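Local coordinates for activator of Hsp90 ATPase homologue 1/2-like C-terminal domain-containing protein (Rhodobacter sphaeroides, PDB 3PU2) that is of unknown function but belongs to the AHA1 family of the SRPBCC superfamily, whose helix-grip fold commonly encloses a pocket for hydrophobic ligands, at residues L89-L94 / T104-Q109; A12-F17 / A120-Y125; G59-Q64 / T77-L82; A40-R45 / T141-A146; A31-A36 / C52-H57. All blocks are in the same frame, centred on the assembly; numbering follows the deposited sequence.

Interaction 1: residues L89-L94 / T104-Q109; sequences LIHSEL and TLVTLQ
His91 and Val106 form the dense middle of this contact, on the face of the sheet turned inward. CB of Val106 lies over one face of the imidazole, 4.1 Å from its centroid, a CH-pi contact displaced toward the rim. With chi1 at 68°, CG of His91 stands between the backbone N and the carbonyl carbon, and the ring lies alongside the valine. Glu93 CG meets the ring at its edge, in plane, while 4.0 Å from Val106 CG2. On the same face Leu89 and Leu108 lie side by side, CD2 of the former 3.9 Å from CD1 of the latter.

The other face is looser and partly solvent-accessible. There Ile90 CG2 slants against Leu105 CG at 4.0 Å, and its CG1 runs beside Thr107 CG2. Three hydrogen-bonded pairs close the antiparallel ladder, the middle one by Val106 N to His91 O at 2.9 Å and the reverse His91 N to Val106 O at 3.2 Å. At the far end Thr104 N binds Glu93 O at 2.8 Å; Thr104 OG1 adds a weak bond to that oxygen.

Strand 73-84 flanks 89-94, Arg79 N donating to Ser92 OG, and strand 116-124 flanks 104-109, Val123 reaching Thr104 and Met121 reaching Leu108: two central strands of the antiparallel sheet.

Interaction 2: residues A12-F17 / A120-Y125; sequences ATRLEF and AMAVDY
Asp124 OD1 takes the shortest polar bond here, 2.6 Å from Arg14 NH1. The donor comes on the syn side of the carboxylate, somewhat out of its plane, whereas the oxygen lies close to the guanidinium plane; the two flat groups are turned 34° from each other. The arginine runs alongside the aspartate because its CG is anti to the backbone N (chi1 -175°) and the chain stays extended as far as NE. This carries the guanidinium over to the neighbouring strand, where Ala122 CB sits 3.3 Å from NH2, under one face. Glu16 joins the network from the arginine's own strand through a long, weak bond to NE, less surely placed. Replacing Arg14 by a leucine would probably leave the carboxylate of Asp124 without its charged mate and uncover the methyl of Ala122.

The opposite face is apolar. Leu15 CD1 slants against Tyr125, 3.7 Å from CE2, and Phe17 CD2 lies 4.2 Å from CE of the selenomethionine Met121. Met139 of helix 139-156 touches Leu15, Phe17 and Tyr125, closing over this side.

Between the faces runs the ladder: Leu15 and Val123 exchange two backbone bonds, as do Phe17 and Met121, and Tyr125 N donates almost straight to Thr13 O at 2.8 Å. The pairing joins segments 103 residues apart in sequence, on the first long strand and the last, side by side and antiparallel beneath the C-terminal helix, as in the helix-grip fold of Bet v 1-like proteins.

Interaction 3: residues G59-Q64 / T77-L82; sequences GGLIRQ and TGRVIL
Ile62 and Gly78 face each other as a hydrogen-bonded antiparallel pair: Ile62 N donates to Gly78 O at 3.1 Å, from above the carbonyl plane and not on a lone pair, and Gly78 N returns a bond to Ile62 O at 3.0 Å. Beyond the pair, Val80 N meets Gly60 O at 2.9 Å and Gly59 N meets Val80 O, carrying the ladder past the strand into the loop at Gly59 and Gly60, where Gly59 has positive phi.

Side chains add a second layer. Ile62 CB rests against the carbonyl oxygen of Gly78, while CD1 reaches along to Val80 CG2 at 4.2 Å, the two side chains crossing at about a right angle. On the other face Arg79, bent at chi2 and chi3, folds back over the glycines: its CD approaches Gly60 O, Gly59 O lies over one face of the guanidinium, and Leu61 CB meets the guanidinium edge 3.3 Å from NH1. This arginine is poorly ordered. Leu61 CD1 also touches Thr77 CG2 at 3.9 Å.

Further out, Glu55 OE1 accepts a bond from Leu61 N and so fixes the start of the strand. Phe54 and His91 both pack against Ile62. Past Val80, Ile81 and Leu82 both face Ile90, a classic beta bulge in the second arm of a beta hairpin within the antiparallel, helix-gripping sheet.

Interaction 4: residues A40-R45 / T141-A146; sequences AWLFAR and TEMEEA
No hydrogen bond spans this contact, yet the indole of Trp41 turns its edge to a backbone carbonyl: Ala146 O lies near the ring plane, 3.5 Å from CE3. The methyl of Ala146 fills in beside it, its CB 4.1 Å from Trp41 CE3 and 3.9 Å from Trp41 O. Chi1 of the tryptophan, 68°, places CG between backbone N and carbonyl carbon, and the ring folds back over its own chain, with Leu42 CB centred over one face. Leu42 then reaches the helix by one branch, CD1 being 4.3 Å from Ala146 CB. CE of the selenomethionine Met143 also approaches CD1 and the indole, though this side chain has two conformers and the detail is doubtful.

The segment 40-45 belongs to the loop between helix 25-33 and strand 49-54, laid here against helix 139-156, the long C-terminal helix that the sheet grips in Bet v 1-like folds. Leu42 is the centre of an inverse gamma turn, Phe43 N bonding back to Trp41 O at 3.0 Å. Trp41 NE1 donates to Ala31 O, Trp41 O pairs with His149 ND1, and the Phe43 ring stacks on His149.

Toward solvent the packing thins. Glu142 OE1 lies 3.7 Å from Ala44 CB, and the carboxylate of Glu145 ends near the backbone N and CB of Arg45, whose NE stays 5.0 Å from Glu145 OE2, too far for a salt bridge, though the opposite charges may attract weakly.

Interaction 5: residues A31-A36 / C52-H57; sequences ALTSPA and CVFEPH
The chain from Leu32 to Pro35 runs at 123° to that from Cys52 to Pro56, with the CA atoms of Thr33 and Pro56, and of Pro35 and Cys52, nearest each other and no hydrogen bond between the segments. Phe54 carries the packing. Its CG stands opposite the backbone N about the first torsion (chi1 -152°), which sends the ring under the helix end: Leu32 O lies over one face, offset toward the rim, Thr33 O sits 3.3 Å from CD2, and Thr33 CB is 3.7 Å from CE2. An alanine in place of Phe54 would probably open a gap beneath the helix end and leave the CB of Thr33 without its aromatic neighbour. Pro35 meets the strand with its CB-CG side, CB 3.4 Å from Cys52 O and CG 4.0 Å from Phe54 CB. Pro56, centre of an inverse gamma turn, crosses Thr33 at about a right angle, its CB 3.9 Å from Thr33 CB; the threonine OG1 is itself bonded to Trp29 O. Ile62 of the adjacent strand and Leu89 of strand 88-93 also touch Phe54. The contact seats the short helix after the first long strand on 49-54, one of the two edge strands, as in the helix-grip architecture of the SRPBCC superfamily.

Interactions 1, 2, 3 and 5 all reach one antiparallel sheet, and interaction 4 lays a loop on the C-terminal helix. Across the sheet the order is interaction 2, 1, 3, 5: interaction 1 shares a strand border with both 2 and 3, centres about 10 Å and 9 Å away, and interaction 3 borders 5, again about 9 Å. Interactions 2 and 5, at opposite sides of the chain's centre, are about 21 Å apart. Along the chain, 5, 3 and 1 follow in series within the span bridged by interaction 2, whereas interactions 2 and 4 interleave. Interaction 4 touches 5 through Trp41 and Leu32, so helix, loop and sheet are tied together as one domain.

Interaction 1: residues L89-L94 / T104-Q109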
# COMPACT_ATOMS: atom_id res chain seq x y z
N LEU A 89 8.78 -3.02 6.09
CA LEU A 89 8.77 -3.76 4.84
C LEU A 89 9.09 -2.76 3.74
O LEU A 89 8.58 -1.63 3.74
CB LEU A 89 7.41 -4.41 4.56
CG LEU A 89 7.36 -5.19 3.25
CD1 LEU A 89 7.50 -6.66 3.53
CD2 LEU A 89 6.04 -4.94 2.55
N ILE A 90 9.93 -3.18 2.82
CA ILE A 90 10.33 -2.33 1.72
C ILE A 90 10.27 -3.15 0.44
O ILE A 90 10.77 -4.29 0.39
CB ILE A 90 11.77 -1.84 1.91
CG1 ILE A 90 11.90 -1.12 3.25
CG2 ILE A 90 12.16 -0.94 0.74
CD1 ILE A 90 13.31 -0.68 3.58
N HIS A 91 9.63 -2.59 -0.57
CA HIS A 91 9.56 -3.28 -1.84
C HIS A 91 9.52 -2.26 -2.94
O HIS A 91 9.27 -1.07 -2.70
CB HIS A 91 8.33 -4.18 -1.93
CG HIS A 91 7.02 -3.43 -1.97
ND1 HIS A 91 6.24 -3.24 -0.86
CD2 HIS A 91 6.36 -2.86 -3.01
CE1 HIS A 91 5.14 -2.58 -1.20
NE2 HIS A 91 5.20 -2.34 -2.50
N SER A 92 9.79 -2.72 -4.14
CA SER A 92 9.75 -1.83 -5.28
C SER A 92 8.36 -2.04 -5.89
O SER A 92 7.72 -3.05 -5.62
CB SER A 92 10.85 -2.22 -6.27
OG SER A 92 10.80 -3.61 -6.54
N GLU A 93 7.89 -1.08 -6.68
CA GLU A 93 6.61 -1.20 -7.35
C GLU A 93 6.78 -0.65 -8.75
O GLU A 93 7.54 0.29 -8.96
CB GLU A 93 5.52 -0.39 -6.65
CG GLU A 93 4.73 -1.09 -5.57
CD GLU A 93 3.40 -0.38 -5.28
OE1 GLU A 93 3.20 0.74 -5.80
OE2 GLU A 93 2.56 -0.94 -4.54
N LEU A 94 6.09 -1.26 -9.70
CA LEU A 94 6.12 -0.80 -11.08
C LEU A 94 4.83 -1.20 -11.78
O LEU A 94 4.58 -2.38 -12.00
CB LEU A 94 7.31 -1.41 -11.82
CG LEU A 94 7.38 -0.95 -13.29
CD1 LEU A 94 7.51 0.56 -13.37
CD2 LEU A 94 8.59 -1.59 -13.95
N THR A 104 9.09 2.60 -8.48
CA THR A 104 9.05 3.31 -7.20
C THR A 104 9.44 2.42 -6.02
O THR A 104 9.29 1.18 -6.08
CB THR A 104 7.63 3.88 -6.91
OG1 THR A 104 6.69 2.82 -6.79
CG2 THR A 104 7.19 4.81 -8.03
N LEU A 105 9.93 3.04 -4.96
CA LEU A 105 10.30 2.27 -3.76
C LEU A 105 9.37 2.68 -2.63
O LEU A 105 9.33 3.85 -2.24
CB LEU A 105 11.74 2.55 -3.36
CG LEU A 105 12.29 1.56 -2.32
CD1 LEU A 105 12.89 0.36 -3.04
CD2 LEU A 105 13.34 2.25 -1.47
N VAL A 106 8.65 1.69 -2.10
CA VAL A 106 7.67 1.90 -1.05
C VAL A 106 8.10 1.40 0.31
O VAL A 106 8.48 0.25 0.46
CB VAL A 106 6.38 1.19 -1.42
CG1 VAL A 106 5.32 1.51 -0.41
CG2 VAL A 106 5.95 1.61 -2.81
N THR A 107 8.00 2.27 1.31
CA THR A 107 8.42 1.92 2.67
C THR A 107 7.27 1.95 3.67
O THR A 107 6.60 2.97 3.82
CB THR A 107 9.51 2.91 3.14
OG1 THR A 107 10.46 3.11 2.08
CG2 THR A 107 10.23 2.38 4.38
N LEU A 108 7.05 0.84 4.34
CA LEU A 108 5.99 0.75 5.34
C LEU A 108 6.60 0.53 6.70
O LEU A 108 7.34 -0.43 6.93
CB LEU A 108 5.04 -0.41 5.03
CG LEU A 108 4.42 -0.47 3.63
CD1 LEU A 108 3.83 -1.85 3.43
CD2 LEU A 108 3.36 0.62 3.45
N GLN A 109 6.26 1.40 7.63
CA GLN A 109 6.76 1.30 8.99
C GLN A 109 5.56 1.22 9.93
O GLN A 109 4.66 2.07 9.88
CB GLN A 109 7.60 2.54 9.31
CG GLN A 109 8.76 2.33 10.26
CD GLN A 109 10.10 2.57 9.57
OE1 GLN A 109 10.23 3.46 8.73
NE2 GLN A 109 11.10 1.77 9.93

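Interaction 2: residues A12-F17 / A120-Y125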
# COMPACT_ATOMS: atom_id res chain seq x y z
N ALA A 12 10.83 16.61 -2.96
CA ALA A 12 10.64 16.74 -4.40
C ALA A 12 10.41 15.42 -5.14
O ALA A 12 9.92 15.42 -6.27
CB ALA A 12 11.84 17.46 -5.01
N THR A 13 10.78 14.30 -4.51
CA THR A 13 10.59 13.00 -5.13
C THR A 13 10.11 11.99 -4.11
O THR A 13 10.22 10.79 -4.34
CB THR A 13 11.91 12.45 -5.74
OG1 THR A 13 12.83 12.13 -4.69
CG2 THR A 13 12.55 13.46 -6.70
N ARG A 14 9.54 12.46 -3.01
CA ARG A 14 9.09 11.56 -1.95
C ARG A 14 7.72 11.94 -1.39
O ARG A 14 7.48 13.11 -1.10
CB ARG A 14 10.14 11.56 -0.84
CG ARG A 14 9.91 10.61 0.30
CD ARG A 14 10.87 10.93 1.43
NE ARG A 14 10.73 10.03 2.57
CZ ARG A 14 11.07 8.75 2.55
NH1 ARG A 14 11.58 8.23 1.44
NH2 ARG A 14 10.93 7.99 3.63
N LEU A 15 6.82 10.96 -1.25
CA LEU A 15 5.49 11.22 -0.69
C LEU A 15 5.33 10.43 0.59
O LEU A 15 5.70 9.26 0.67
CB LEU A 15 4.39 10.83 -1.68
CG LEU A 15 4.10 11.89 -2.76
CD1 LEU A 15 3.13 11.34 -3.80
CD2 LEU A 15 3.54 13.12 -2.11
N GLU A 16 4.78 11.09 1.61
CA GLU A 16 4.61 10.45 2.91
C GLU A 16 3.15 10.43 3.34
O GLU A 16 2.38 11.33 3.01
CB GLU A 16 5.47 11.19 3.94
CG GLU A 16 6.98 11.01 3.74
CD GLU A 16 7.82 12.07 4.46
OE1 GLU A 16 7.42 12.51 5.56
OE2 GLU A 16 8.89 12.44 3.93
N PHE A 17 2.77 9.39 4.07
CA PHE A 17 1.40 9.24 4.56
C PHE A 17 1.46 8.54 5.91
O PHE A 17 2.39 7.77 6.17
CB PHE A 17 0.55 8.38 3.60
CG PHE A 17 0.52 8.89 2.19
CD1 PHE A 17 -0.40 9.85 1.79
CD2 PHE A 17 1.42 8.40 1.24
CE1 PHE A 17 -0.43 10.32 0.48
CE2 PHE A 17 1.40 8.87 -0.07
CZ PHE A 17 0.48 9.83 -0.45
N ALA A 120 3.04 4.20 8.84
CA ALA A 120 3.77 5.26 8.17
C ALA A 120 4.21 4.69 6.83
O ALA A 120 4.86 3.63 6.78
CB ALA A 120 4.97 5.68 8.99
N MSE A 121 3.84 5.37 5.75
CA MSE A 121 4.18 4.92 4.41
C MSE A 121 4.87 6.02 3.61
O MSE A 121 4.48 7.18 3.68
CB MSE A 121 2.91 4.47 3.69
CG MSE A 121 3.15 4.17 2.21
SE MSE A 121 1.67 3.30 1.35
CE MSE A 121 1.54 4.45 -0.19
N ALA A 122 5.89 5.63 2.85
CA ALA A 122 6.64 6.56 2.02
C ALA A 122 6.90 5.94 0.66
O ALA A 122 7.17 4.73 0.54
CB ALA A 122 7.95 6.90 2.68
N VAL A 123 6.85 6.77 -0.38
CA VAL A 123 7.07 6.31 -1.73
C VAL A 123 8.11 7.22 -2.36
O VAL A 123 7.88 8.42 -2.48
CB VAL A 123 5.76 6.36 -2.56
CG1 VAL A 123 5.97 5.77 -3.93
CG2 VAL A 123 4.67 5.60 -1.84
N ASP A 124 9.26 6.65 -2.73
CA ASP A 124 10.30 7.44 -3.37
C ASP A 124 10.12 7.24 -4.86
O ASP A 124 10.05 6.10 -5.33
CB ASP A 124 11.70 6.96 -2.96
CG ASP A 124 12.04 7.31 -1.52
OD1 ASP A 124 11.87 8.49 -1.13
OD2 ASP A 124 12.49 6.39 -0.79
N TYR A 125 10.06 8.34 -5.60
CA TYR A 125 9.87 8.32 -7.05
C TYR A 125 11.17 8.53 -7.83
O TYR A 125 12.17 8.98 -7.27
CB TYR A 125 8.83 9.37 -7.43
CG TYR A 125 7.45 9.03 -6.91
CD1 TYR A 125 6.62 8.14 -7.60
CD2 TYR A 125 7.00 9.52 -5.68
CE1 TYR A 125 5.38 7.74 -7.09
CE2 TYR A 125 5.76 9.12 -5.16
CZ TYR A 125 4.98 8.23 -5.87
OH TYR A 125 3.81 7.76 -5.33

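Interaction 3: residues G59-Q64 / T77-L82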
# COMPACT_ATOMS: atom_id res chain seq x y z
N GLY A 59 13.72 -10.80 -1.34
CA GLY A 59 13.68 -11.41 -2.66
C GLY A 59 12.28 -11.80 -3.12
O GLY A 59 12.07 -12.22 -4.25
N GLY A 60 11.32 -11.64 -2.21
CA GLY A 60 9.95 -11.99 -2.52
C GLY A 60 9.35 -11.31 -3.73
O GLY A 60 9.73 -10.20 -4.10
N LEU A 61 8.39 -11.99 -4.35
CA LEU A 61 7.71 -11.46 -5.52
C LEU A 61 6.39 -10.82 -5.10
O LEU A 61 5.73 -11.27 -4.17
CB LEU A 61 7.43 -12.58 -6.53
CG LEU A 61 6.59 -12.22 -7.77
CD1 LEU A 61 7.09 -10.92 -8.40
CD2 LEU A 61 6.65 -13.37 -8.78
N ILE A 62 6.04 -9.75 -5.79
CA ILE A 62 4.81 -9.03 -5.57
C ILE A 62 4.17 -8.89 -6.94
O ILE A 62 4.77 -8.33 -7.85
CB ILE A 62 5.06 -7.61 -5.01
CG1 ILE A 62 5.36 -7.66 -3.52
CG2 ILE A 62 3.84 -6.73 -5.25
CD1 ILE A 62 5.72 -6.31 -2.95
N ARG A 63 2.95 -9.41 -7.07
CA ARG A 63 2.23 -9.32 -8.33
C ARG A 63 0.76 -9.06 -8.01
O ARG A 63 0.14 -9.85 -7.31
CB ARG A 63 2.40 -10.63 -9.12
CG ARG A 63 1.63 -10.72 -10.43
CD ARG A 63 1.83 -9.47 -11.28
NE ARG A 63 1.05 -9.53 -12.53
CZ ARG A 63 0.93 -8.52 -13.39
NH1 ARG A 63 1.52 -7.35 -13.14
NH2 ARG A 63 0.21 -8.67 -14.49
N GLN A 64 0.23 -7.93 -8.49
CA GLN A 64 -1.17 -7.56 -8.23
C GLN A 64 -1.91 -7.16 -9.49
O GLN A 64 -1.36 -6.46 -10.35
CB GLN A 64 -1.22 -6.41 -7.21
CG GLN A 64 -0.50 -6.75 -5.91
CD GLN A 64 -0.51 -5.64 -4.87
OE1 GLN A 64 -0.00 -4.54 -5.11
NE2 GLN A 64 -1.07 -5.93 -3.71
N THR A 77 4.04 -5.02 -10.46
CA THR A 77 4.98 -6.04 -10.05
C THR A 77 5.97 -5.30 -9.18
O THR A 77 6.11 -4.08 -9.28
CB THR A 77 5.74 -6.62 -11.24
OG1 THR A 77 4.88 -6.67 -12.38
CG2 THR A 77 6.22 -8.02 -10.92
N GLY A 78 6.64 -6.04 -8.31
CA GLY A 78 7.62 -5.44 -7.44
C GLY A 78 8.37 -6.56 -6.77
O GLY A 78 8.05 -7.74 -6.94
N ARG A 79 9.37 -6.18 -5.99
CA ARG A 79 10.19 -7.16 -5.31
C ARG A 79 10.32 -6.71 -3.86
O ARG A 79 10.47 -5.52 -3.60
CB ARG A 79 11.57 -7.19 -5.96
CG ARG A 79 12.26 -8.53 -5.96
CD ARG A 79 11.38 -9.60 -6.57
NE ARG A 79 12.10 -10.42 -7.54
CZ ARG A 79 11.65 -11.58 -8.02
NH1 ARG A 79 10.48 -12.06 -7.60
NH2 ARG A 79 12.36 -12.25 -8.91
N VAL A 80 10.24 -7.64 -2.92
CA VAL A 80 10.45 -7.26 -1.53
C VAL A 80 11.97 -7.11 -1.34
O VAL A 80 12.72 -8.03 -1.63
CB VAL A 80 9.95 -8.35 -0.59
CG1 VAL A 80 10.20 -7.95 0.84
CG2 VAL A 80 8.48 -8.57 -0.81
N ILE A 81 12.42 -5.94 -0.87
CA ILE A 81 13.84 -5.66 -0.64
C ILE A 81 14.27 -6.11 0.74
O ILE A 81 15.39 -6.58 0.93
CB ILE A 81 14.16 -4.17 -0.73
CG1 ILE A 81 13.63 -3.59 -2.04
CG2 ILE A 81 15.64 -3.97 -0.67
CD1 ILE A 81 14.05 -4.35 -3.27
N LEU A 82 13.39 -5.94 1.72
CA LEU A 82 13.68 -6.36 3.08
C LEU A 82 12.39 -6.44 3.88
O LEU A 82 11.45 -5.68 3.62
CB LEU A 82 14.69 -5.42 3.74
CG LEU A 82 14.27 -4.22 4.60
CD1 LEU A 82 13.35 -4.67 5.72
CD2 LEU A 82 15.53 -3.58 5.19

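Interaction 4: residues A40-R45 / T141-A146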
# COMPACT_ATOMS: atom_id res chain seq x y z
N ALA A 40 -9.52 -8.23 0.08
CA ALA A 40 -10.69 -7.80 0.82
C ALA A 40 -10.71 -6.32 1.25
O ALA A 40 -11.64 -5.89 1.92
CB ALA A 40 -10.87 -8.70 2.03
N TRP A 41 -9.69 -5.55 0.88
CA TRP A 41 -9.68 -4.13 1.23
C TRP A 41 -8.91 -3.24 0.27
O TRP A 41 -9.35 -2.13 -0.04
CB TRP A 41 -9.13 -3.91 2.64
CG TRP A 41 -7.68 -4.22 2.79
CD1 TRP A 41 -7.11 -5.44 3.08
CD2 TRP A 41 -6.60 -3.29 2.67
NE1 TRP A 41 -5.74 -5.32 3.15
CE2 TRP A 41 -5.40 -4.01 2.90
CE3 TRP A 41 -6.52 -1.92 2.38
CZ2 TRP A 41 -4.14 -3.40 2.86
CZ3 TRP A 41 -5.25 -1.32 2.34
CH2 TRP A 41 -4.08 -2.06 2.58
N LEU A 42 -7.77 -3.72 -0.21
CA LEU A 42 -6.94 -2.94 -1.13
C LEU A 42 -7.41 -2.98 -2.59
O LEU A 42 -6.82 -3.66 -3.43
CB LEU A 42 -5.50 -3.41 -1.04
CG LEU A 42 -4.52 -2.68 -1.97
CD1 LEU A 42 -4.56 -1.18 -1.72
CD2 LEU A 42 -3.13 -3.24 -1.72
N PHE A 43 -8.46 -2.22 -2.87
CA PHE A 43 -9.03 -2.13 -4.20
C PHE A 43 -9.80 -0.82 -4.29
O PHE A 43 -10.17 -0.24 -3.27
CB PHE A 43 -9.99 -3.29 -4.43
CG PHE A 43 -11.18 -3.27 -3.53
CD1 PHE A 43 -12.36 -2.65 -3.94
CD2 PHE A 43 -11.12 -3.86 -2.27
CE1 PHE A 43 -13.48 -2.62 -3.09
CE2 PHE A 43 -12.24 -3.84 -1.41
CZ PHE A 43 -13.42 -3.22 -1.82
N ALA A 44 -10.03 -0.34 -5.51
CA ALA A 44 -10.79 0.90 -5.68
C ALA A 44 -12.20 0.53 -6.17
O ALA A 44 -12.47 -0.62 -6.50
CB ALA A 44 -10.11 1.81 -6.67
N ARG A 45 -13.07 1.53 -6.21
CA ARG A 45 -14.47 1.37 -6.64
C ARG A 45 -14.60 0.78 -8.06
O ARG A 45 -14.22 1.42 -9.05
CB ARG A 45 -15.17 2.73 -6.55
CG ARG A 45 -16.69 2.68 -6.37
CD ARG A 45 -17.26 4.08 -6.09
NE ARG A 45 -16.96 5.04 -7.16
CZ ARG A 45 -17.42 4.96 -8.41
NH1 ARG A 45 -18.20 3.95 -8.76
NH2 ARG A 45 -17.09 5.88 -9.30
N THR A 141 -6.63 9.81 -2.39
CA THR A 141 -8.03 9.65 -2.20
C THR A 141 -8.41 8.20 -2.22
O THR A 141 -9.19 7.73 -1.44
CB THR A 141 -8.75 10.30 -3.34
OG1 THR A 141 -9.24 11.55 -2.90
CG2 THR A 141 -9.89 9.47 -3.77
N GLU A 142 -7.83 7.50 -3.16
CA GLU A 142 -8.14 6.14 -3.32
C GLU A 142 -7.51 5.35 -2.24
O GLU A 142 -7.94 4.28 -1.94
CB GLU A 142 -7.60 5.70 -4.63
CG GLU A 142 -8.39 6.17 -5.72
CD GLU A 142 -7.97 5.54 -6.96
OE1 GLU A 142 -7.48 4.42 -6.87
OE2 GLU A 142 -8.09 6.13 -8.03
N MSE A 143 -6.46 5.89 -1.68
CA MSE A 143 -5.74 5.14 -0.71
C MSE A 143 -6.33 5.33 0.67
O MSE A 143 -6.11 4.51 1.52
CB MSE A 143 -4.27 5.50 -0.78
CG MSE A 143 -3.35 4.63 0.05
SE MSE A 143 -2.77 3.15 -0.75
CE MSE A 143 -3.49 1.94 0.29
N GLU A 144 -7.14 6.36 0.86
CA GLU A 144 -7.95 6.51 2.06
C GLU A 144 -9.21 5.67 1.93
O GLU A 144 -9.68 5.07 2.90
CB GLU A 144 -8.32 7.98 2.29
CG GLU A 144 -9.21 8.24 3.52
CD GLU A 144 -8.76 7.53 4.80
OE1 GLU A 144 -7.54 7.45 5.06
OE2 GLU A 144 -9.62 7.05 5.57
N GLU A 145 -9.76 5.60 0.72
CA GLU A 145 -10.95 4.78 0.51
C GLU A 145 -10.58 3.33 0.84
O GLU A 145 -11.40 2.57 1.38
CB GLU A 145 -11.42 4.90 -0.95
CG GLU A 145 -12.59 4.00 -1.33
CD GLU A 145 -13.02 4.17 -2.79
OE1 GLU A 145 -12.16 4.04 -3.70
OE2 GLU A 145 -14.22 4.44 -3.03
N ALA A 146 -9.34 2.95 0.54
CA ALA A 146 -8.90 1.59 0.82
C ALA A 146 -8.74 1.37 2.32
O ALA A 146 -9.19 0.36 2.85
CB ALA A 146 -7.59 1.30 0.10

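Interaction 5: residues A31-A36 / C52-H57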
# COMPACT_ATOMS: atom_id res chain seq x y z
N ALA A 31 -2.62 -8.14 7.46
CA ALA A 31 -3.54 -7.50 6.54
C ALA A 31 -2.79 -6.89 5.37
O ALA A 31 -3.23 -6.99 4.23
CB ALA A 31 -4.32 -6.41 7.26
N LEU A 32 -1.66 -6.26 5.66
CA LEU A 32 -0.83 -5.60 4.66
C LEU A 32 0.04 -6.52 3.80
O LEU A 32 0.50 -6.11 2.72
CB LEU A 32 0.07 -4.58 5.34
CG LEU A 32 -0.65 -3.35 5.88
CD1 LEU A 32 0.16 -2.71 6.98
CD2 LEU A 32 -0.86 -2.36 4.76
N THR A 33 0.24 -7.76 4.24
CA THR A 33 1.10 -8.69 3.51
C THR A 33 0.53 -10.07 3.14
O THR A 33 1.23 -10.87 2.52
CB THR A 33 2.41 -8.93 4.29
OG1 THR A 33 2.17 -9.89 5.32
CG2 THR A 33 2.89 -7.62 4.92
N SER A 34 -0.71 -10.35 3.51
CA SER A 34 -1.28 -11.65 3.17
C SER A 34 -2.08 -11.64 1.86
O SER A 34 -2.90 -10.77 1.62
CB SER A 34 -2.17 -12.14 4.32
OG SER A 34 -2.65 -13.44 4.04
N PRO A 35 -1.83 -12.63 0.99
CA PRO A 35 -2.54 -12.72 -0.29
C PRO A 35 -4.03 -13.04 -0.13
O PRO A 35 -4.81 -12.82 -1.05
CB PRO A 35 -1.79 -13.84 -1.01
CG PRO A 35 -0.40 -13.73 -0.44
CD PRO A 35 -0.69 -13.56 1.02
N ALA A 36 -4.41 -13.57 1.03
CA ALA A 36 -5.81 -13.91 1.27
C ALA A 36 -6.61 -12.75 1.87
O ALA A 36 -7.84 -12.75 1.81
CB ALA A 36 -5.90 -15.14 2.17
N CYS A 52 -3.35 -11.89 -6.66
CA CYS A 52 -2.53 -11.35 -5.61
C CYS A 52 -1.45 -12.27 -5.08
O CYS A 52 -1.71 -13.20 -4.32
CB CYS A 52 -3.41 -10.88 -4.45
SG CYS A 52 -2.47 -9.89 -3.25
N VAL A 53 -0.23 -11.99 -5.50
CA VAL A 53 0.93 -12.73 -5.08
C VAL A 53 1.74 -11.77 -4.22
O VAL A 53 2.10 -10.68 -4.66
CB VAL A 53 1.78 -13.18 -6.29
CG1 VAL A 53 3.05 -13.89 -5.82
CG2 VAL A 53 0.93 -14.09 -7.19
N PHE A 54 2.00 -12.17 -2.98
CA PHE A 54 2.78 -11.35 -2.06
C PHE A 54 3.57 -12.33 -1.19
O PHE A 54 3.02 -13.27 -0.60
CB PHE A 54 1.84 -10.50 -1.20
CG PHE A 54 2.45 -9.21 -0.71
CD1 PHE A 54 2.26 -8.03 -1.41
CD2 PHE A 54 3.18 -9.17 0.47
CE1 PHE A 54 2.78 -6.82 -0.92
CE2 PHE A 54 3.70 -7.97 0.95
CZ PHE A 54 3.49 -6.80 0.26
N GLU A 55 4.88 -12.12 -1.15
CA GLU A 55 5.79 -12.95 -0.38
C GLU A 55 6.60 -11.94 0.42
O GLU A 55 7.51 -11.31 -0.12
CB GLU A 55 6.68 -13.73 -1.35
CG GLU A 55 5.91 -14.28 -2.56
CD GLU A 55 6.79 -15.00 -3.59
OE1 GLU A 55 7.86 -14.46 -3.95
OE2 GLU A 55 6.41 -16.10 -4.05
N PRO A 56 6.28 -11.75 1.71
CA PRO A 56 6.96 -10.80 2.60
C PRO A 56 8.28 -11.23 3.24
O PRO A 56 8.41 -11.21 4.47
CB PRO A 56 5.90 -10.48 3.64
CG PRO A 56 5.28 -11.80 3.84
CD PRO A 56 5.14 -12.36 2.41
N HIS A 57 9.25 -11.59 2.40
CA HIS A 57 10.58 -12.00 2.83
C HIS A 57 11.54 -11.56 1.74
O HIS A 57 11.16 -11.54 0.57
CB HIS A 57 10.65 -13.52 3.03
CG HIS A 57 10.21 -14.32 1.84
ND1 HIS A 57 10.81 -14.22 0.60
CD2 HIS A 57 9.25 -15.28 1.72
CE1 HIS A 57 10.24 -15.07 -0.23
NE2 HIS A 57 9.30 -15.73 0.42